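Local coordinates for protein leukocyte-associated immunoglobulin-like receptor 1 (PDB 4ESK) that serves as a collagen-binding inhibitory receptor of immune cells, restraining natural killer, B and T cells by recruiting tyrosine phosphatases, seen here through its extracellular immunoglobulin-like domain, at residues H36-D47 against T73-K84. Sequence-based numbering, arbitrary orientation. Where two conformers were deposited one is given.
Sequences HDLYNMVRLEKD and TITGHYSCIYSK
V42 and L44 meet Y82, Y78 and C80 on the core side of antiparallel strands 41-46 and 76-84, showing how an immunoglobulin domain gives one sheet two unlike faces. Backbone bonds pair M41 with S83, R43 with I81 and E45 with S79, and a classic beta bulge sets N40 and M41 opposite S83. Inside, V42 CG2 lies over one face of the Y82 ring, 3.7 Å from CZ, while C80 carries the disulfide to C30. Y78 forms the tyrosine corner, its OH donating to I74 O at 2.6 Å. At the partly exposed margin K46 runs alongside that ring, CG over one face, 3.8 Å from Y78 CZ; a final bend (chi4 -59°) brings NZ to T75 O at 3.0 Å and to D47 OD2 at 2.9 Å in a salt bridge. With an alanine in place of K46, the Y78 ring would probably lose cover on that face and D47 its charged mate. The face of R43, E45 and I81 is more polar, with waters between its side chains. E45 OE2 makes a salt bridge with R91 NH2, and the R43 guanidinium lays one face over I81, with NH2 3.6 Å from CD1. CG of R43 sits between the backbone N and carbonyl carbon (chi1 74°), directing the chain across I81 toward S83. A water joins them, 3.3 Å from R43 NH1 and 2.7 Å from S83 OG, while donating to I81 O.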
loop_
_atom_site.group_PDB
_atom_site.type_symbol
_atom_site.label_atom_id
_atom_site.label_comp_id
_atom_site.label_asym_id
_atom_site.label_seq_id
_atom_site.Cartn_x
_atom_site.Cartn_y
_atom_site.Cartn_z
ATOM N N HIS A 36 13.240 3.408 -7.940
ATOM C CA HIS A 36 13.003 2.106 -7.297
ATOM C C HIS A 36 14.276 1.338 -7.030
ATOM O O HIS A 36 14.416 0.714 -5.975
ATOM C CB HIS A 36 12.048 1.291 -8.162
ATOM C CG HIS A 36 11.506 0.052 -7.493
ATOM N ND1 HIS A 36 12.076 -1.150 -7.629
ATOM C CD2 HIS A 36 10.359 -0.142 -6.725
ATOM C CE1 HIS A 36 11.347 -2.069 -6.948
ATOM N NE2 HIS A 36 10.304 -1.447 -6.403
ATOM N N ASP A 37 15.237 1.408 -7.958
ATOM C CA ASP A 37 16.499 0.665 -7.817
ATOM C C ASP A 37 17.346 1.096 -6.617
ATOM O O ASP A 37 18.232 0.349 -6.190
ATOM C CB ASP A 37 17.366 0.801 -9.088
ATOM C CG ASP A 37 16.935 -0.121 -10.203
ATOM O OD1 ASP A 37 17.056 0.261 -11.388
ATOM O OD2 ASP A 37 16.494 -1.247 -9.911
ATOM N N LEU A 38 17.093 2.282 -6.077
ATOM C CA LEU A 38 17.908 2.813 -4.969
ATOM C C LEU A 38 17.580 2.180 -3.612
ATOM O O LEU A 38 18.410 2.212 -2.684
ATOM C CB LEU A 38 17.762 4.321 -4.847
ATOM C CG LEU A 38 18.061 5.185 -6.073
ATOM C CD1 LEU A 38 18.028 6.648 -5.685
ATOM C CD2 LEU A 38 19.391 4.793 -6.705
ATOM N N TYR A 39 16.371 1.629 -3.487
ATOM C CA TYR A 39 15.861 1.127 -2.202
ATOM C C TYR A 39 15.741 -0.384 -2.296
ATOM O O TYR A 39 15.314 -0.900 -3.334
ATOM C CB TYR A 39 14.521 1.803 -1.868
ATOM C CG TYR A 39 14.657 3.311 -1.823
ATOM C CD1 TYR A 39 15.153 3.943 -0.707
ATOM C CD2 TYR A 39 14.376 4.094 -2.939
ATOM C CE1 TYR A 39 15.318 5.319 -0.660
ATOM C CE2 TYR A 39 14.552 5.469 -2.913
ATOM C CZ TYR A 39 15.025 6.082 -1.764
ATOM O OH TYR A 39 15.218 7.451 -1.691
ATOM N N ASN A 40 16.154 -1.092 -1.246
ATOM C CA ASN A 40 16.130 -2.554 -1.252
ATOM C C ASN A 40 15.051 -3.185 -0.359
ATOM O O ASN A 40 14.884 -4.395 -0.379
ATOM C CB ASN A 40 17.522 -3.137 -0.938
ATOM C CG ASN A 40 18.000 -2.828 0.458
ATOM O OD1 ASN A 40 17.344 -2.129 1.228
ATOM N ND2 ASN A 40 19.195 -3.355 0.796
ATOM N N MET A 41 14.348 -2.359 0.411
ATOM C CA MET A 41 13.228 -2.801 1.231
ATOM C C MET A 41 11.991 -1.959 0.956
ATOM O O MET A 41 12.072 -0.769 0.685
ATOM C CB MET A 41 13.563 -2.698 2.715
ATOM C CG MET A 41 14.610 -3.726 3.150
ATOM S SD MET A 41 14.002 -5.419 3.028
ATOM C CE MET A 41 12.628 -5.347 4.191
ATOM N N VAL A 42 10.836 -2.598 1.067
ATOM C CA VAL A 42 9.579 -1.875 0.989
ATOM C C VAL A 42 8.678 -2.378 2.111
ATOM O O VAL A 42 8.563 -3.592 2.357
ATOM C CB VAL A 42 8.905 -2.013 -0.391
ATOM C CG1 VAL A 42 8.692 -3.467 -0.783
ATOM C CG2 VAL A 42 7.590 -1.237 -0.407
ATOM N N ARG A 43 8.048 -1.441 2.790
ATOM C CA ARG A 43 7.143 -1.783 3.865
ATOM C C ARG A 43 5.800 -1.082 3.726
ATOM O O ARG A 43 5.687 0.055 3.218
ATOM C CB ARG A 43 7.764 -1.528 5.217
ATOM C CG ARG A 43 7.902 -0.095 5.667
ATOM C CD ARG A 43 8.534 -0.113 7.056
ATOM N NE ARG A 43 8.751 1.209 7.634
ATOM C CZ ARG A 43 9.847 1.957 7.476
ATOM N NH1 ARG A 43 10.865 1.565 6.715
ATOM N NH2 ARG A 43 9.923 3.119 8.091
ATOM N N LEU A 44 4.783 -1.822 4.119
ATOM C CA LEU A 44 3.457 -1.283 4.247
ATOM C C LEU A 44 3.311 -0.897 5.696
ATOM O O LEU A 44 3.417 -1.762 6.586
ATOM C CB LEU A 44 2.454 -2.342 3.824
ATOM C CG LEU A 44 0.994 -1.983 3.659
ATOM C CD1 LEU A 44 0.828 -0.756 2.754
ATOM C CD2 LEU A 44 0.330 -3.217 3.072
ATOM N N GLU A 45 3.117 0.390 5.933
ATOM C CA GLU A 45 2.896 0.936 7.267
ATOM C C GLU A 45 1.389 1.045 7.485
ATOM O O GLU A 45 0.676 1.522 6.602
ATOM C CB GLU A 45 3.538 2.315 7.414
ATOM C CG GLU A 45 3.487 2.875 8.845
ATOM C CD GLU A 45 4.030 4.291 8.980
ATOM O OE1 GLU A 45 5.181 4.441 9.421
ATOM O OE2 GLU A 45 3.309 5.267 8.641
ATOM N N LYS A 46 0.922 0.595 8.647
ATOM C CA LYS A 46 -0.488 0.763 9.041
ATOM C C LYS A 46 -0.534 1.451 10.383
ATOM O O LYS A 46 0.066 0.954 11.337
ATOM C CB LYS A 46 -1.182 -0.591 9.135
ATOM C CG LYS A 46 -2.644 -0.572 9.622
ATOM C CD LYS A 46 -3.184 -1.987 9.697
ATOM C CE LYS A 46 -4.643 -2.040 10.122
ATOM N NZ LYS A 46 -4.882 -1.429 11.464
ATOM N N ASP A 47 -1.237 2.582 10.460
ATOM C CA ASP A 47 -1.457 3.318 11.716
ATOM C C ASP A 47 -0.139 3.598 12.459
ATOM O O ASP A 47 -0.035 3.374 13.661
ATOM C CB ASP A 47 -2.435 2.549 12.617
ATOM C CG ASP A 47 -3.794 2.342 11.970
ATOM O OD1 ASP A 47 -4.206 3.208 11.176
ATOM O OD2 ASP A 47 -4.450 1.310 12.263
ATOM N N THR A 73 -9.678 -6.099 11.825
ATOM C CA THR A 73 -8.282 -5.758 12.133
ATOM C C THR A 73 -7.601 -5.011 10.963
ATOM O O THR A 73 -6.537 -4.413 11.139
ATOM C CB THR A 73 -7.450 -7.003 12.517
ATOM O OG1 THR A 73 -7.183 -7.834 11.370
ATOM C CG2 THR A 73 -8.202 -7.839 13.584
ATOM N N ILE A 74 -8.221 -5.046 9.786
ATOM C CA ILE A 74 -7.639 -4.414 8.594
ATOM C C ILE A 74 -8.022 -2.931 8.448
ATOM O O ILE A 74 -7.348 -2.152 7.742
ATOM C CB ILE A 74 -7.988 -5.251 7.352
ATOM C CG1 ILE A 74 -7.416 -6.668 7.494
ATOM C CG2 ILE A 74 -7.428 -4.621 6.062
ATOM C CD1 ILE A 74 -5.932 -6.739 7.858
ATOM N N THR A 75 -9.070 -2.498 9.139
ATOM C CA THR A 75 -9.401 -1.075 9.203
ATOM C C THR A 75 -8.232 -0.218 9.696
ATOM O O THR A 75 -7.618 -0.524 10.730
ATOM C CB THR A 75 -10.662 -0.837 10.056
ATOM O OG1 THR A 75 -11.764 -1.502 9.431
ATOM C CG2 THR A 75 -10.978 0.642 10.226
ATOM N N GLY A 76 -7.906 0.841 8.943
ATOM C CA GLY A 76 -6.794 1.718 9.293
ATOM C C GLY A 76 -6.233 2.547 8.145
ATOM O O GLY A 76 -6.792 2.538 7.045
ATOM N N HIS A 77 -5.129 3.253 8.430
ATOM C CA HIS A 77 -4.454 4.147 7.481
ATOM C C HIS A 77 -3.176 3.522 7.009
ATOM O O HIS A 77 -2.370 3.056 7.835
ATOM C CB HIS A 77 -4.137 5.484 8.139
ATOM C CG HIS A 77 -5.363 6.323 8.423
ATOM N ND1 HIS A 77 -6.137 6.124 9.510
ATOM C CD2 HIS A 77 -5.942 7.372 7.719
ATOM C CE1 HIS A 77 -7.166 7.000 9.505
ATOM N NE2 HIS A 77 -7.054 7.765 8.410
ATOM N N TYR A 78 -2.961 3.529 5.694
ATOM C CA TYR A 78 -1.870 2.798 5.086
ATOM C C TYR A 78 -1.015 3.698 4.221
ATOM O O TYR A 78 -1.534 4.578 3.539
ATOM C CB TYR A 78 -2.402 1.691 4.196
ATOM C CG TYR A 78 -3.064 0.547 4.945
ATOM C CD1 TYR A 78 -2.364 -0.617 5.232
ATOM C CD2 TYR A 78 -4.384 0.651 5.361
ATOM C CE1 TYR A 78 -2.962 -1.671 5.912
ATOM C CE2 TYR A 78 -4.996 -0.395 6.046
ATOM C CZ TYR A 78 -4.286 -1.542 6.305
ATOM O OH TYR A 78 -4.907 -2.577 6.962
ATOM N N SER A 79 0.293 3.457 4.269
ATOM C CA SER A 79 1.221 4.113 3.362
ATOM C C SER A 79 2.367 3.159 3.037
ATOM O O SER A 79 2.670 2.217 3.817
ATOM C CB SER A 79 1.736 5.410 3.973
ATOM O OG SER A 79 2.416 5.160 5.182
ATOM N N CYS A 80 2.985 3.361 1.876
ATOM C CA CYS A 80 4.149 2.565 1.478
ATOM C C CYS A 80 5.428 3.351 1.809
ATOM O O CYS A 80 5.500 4.537 1.538
ATOM C CB CYS A 80 4.119 2.285 -0.029
ATOM S SG CYS A 80 2.697 1.295 -0.595
ATOM N N ILE A 81 6.432 2.686 2.377
ATOM C CA ILE A 81 7.746 3.307 2.660
ATOM C C ILE A 81 8.838 2.457 2.021
ATOM O O ILE A 81 8.919 1.239 2.256
ATOM C CB ILE A 81 8.055 3.456 4.172
ATOM C CG1 ILE A 81 6.915 4.230 4.863
ATOM C CG2 ILE A 81 9.426 4.122 4.338
ATOM C CD1 ILE A 81 6.919 4.238 6.374
ATOM N N TYR A 82 9.657 3.095 1.192
ATOM C CA TYR A 82 10.793 2.451 0.559
ATOM C C TYR A 82 12.022 2.880 1.337
ATOM O O TYR A 82 12.136 4.053 1.694
ATOM C CB TYR A 82 10.916 2.888 -0.906
ATOM C CG TYR A 82 9.967 2.163 -1.810
ATOM C CD1 TYR A 82 8.675 2.636 -2.002
ATOM C CD2 TYR A 82 10.341 0.982 -2.454
ATOM C CE1 TYR A 82 7.801 1.981 -2.822
ATOM C CE2 TYR A 82 9.450 0.303 -3.245
ATOM C CZ TYR A 82 8.178 0.819 -3.434
ATOM O OH TYR A 82 7.320 0.149 -4.238
ATOM N N SER A 83 12.926 1.944 1.608
ATOM C CA SER A 83 14.119 2.271 2.394
ATOM C C SER A 83 15.377 1.538 1.947
ATOM O O SER A 83 15.331 0.533 1.241
ATOM C CB SER A 83 13.863 2.022 3.889
ATOM O OG SER A 83 13.617 0.664 4.134
ATOM N N LYS A 84 16.509 2.082 2.391
ATOM C CA LYS A 84 17.822 1.469 2.235
ATOM C C LYS A 84 18.568 1.763 3.549
ATOM O O LYS A 84 18.724 2.926 3.938
ATOM C CB LYS A 84 18.563 2.107 1.055
ATOM C CG LYS A 84 19.989 1.614 0.832
ATOM C CD LYS A 84 20.014 0.258 0.141
ATOM C CE LYS A 84 21.436 -0.258 -0.086
ATOM N NZ LYS A 84 22.354 0.783 -0.629
HETATM O O HOH W 1 11.052 -0.147 3.915
HETATM O O HOH W 2 0.186 4.691 7.708
HETATM O O HOH W 3 -7.010 1.636 12.862
#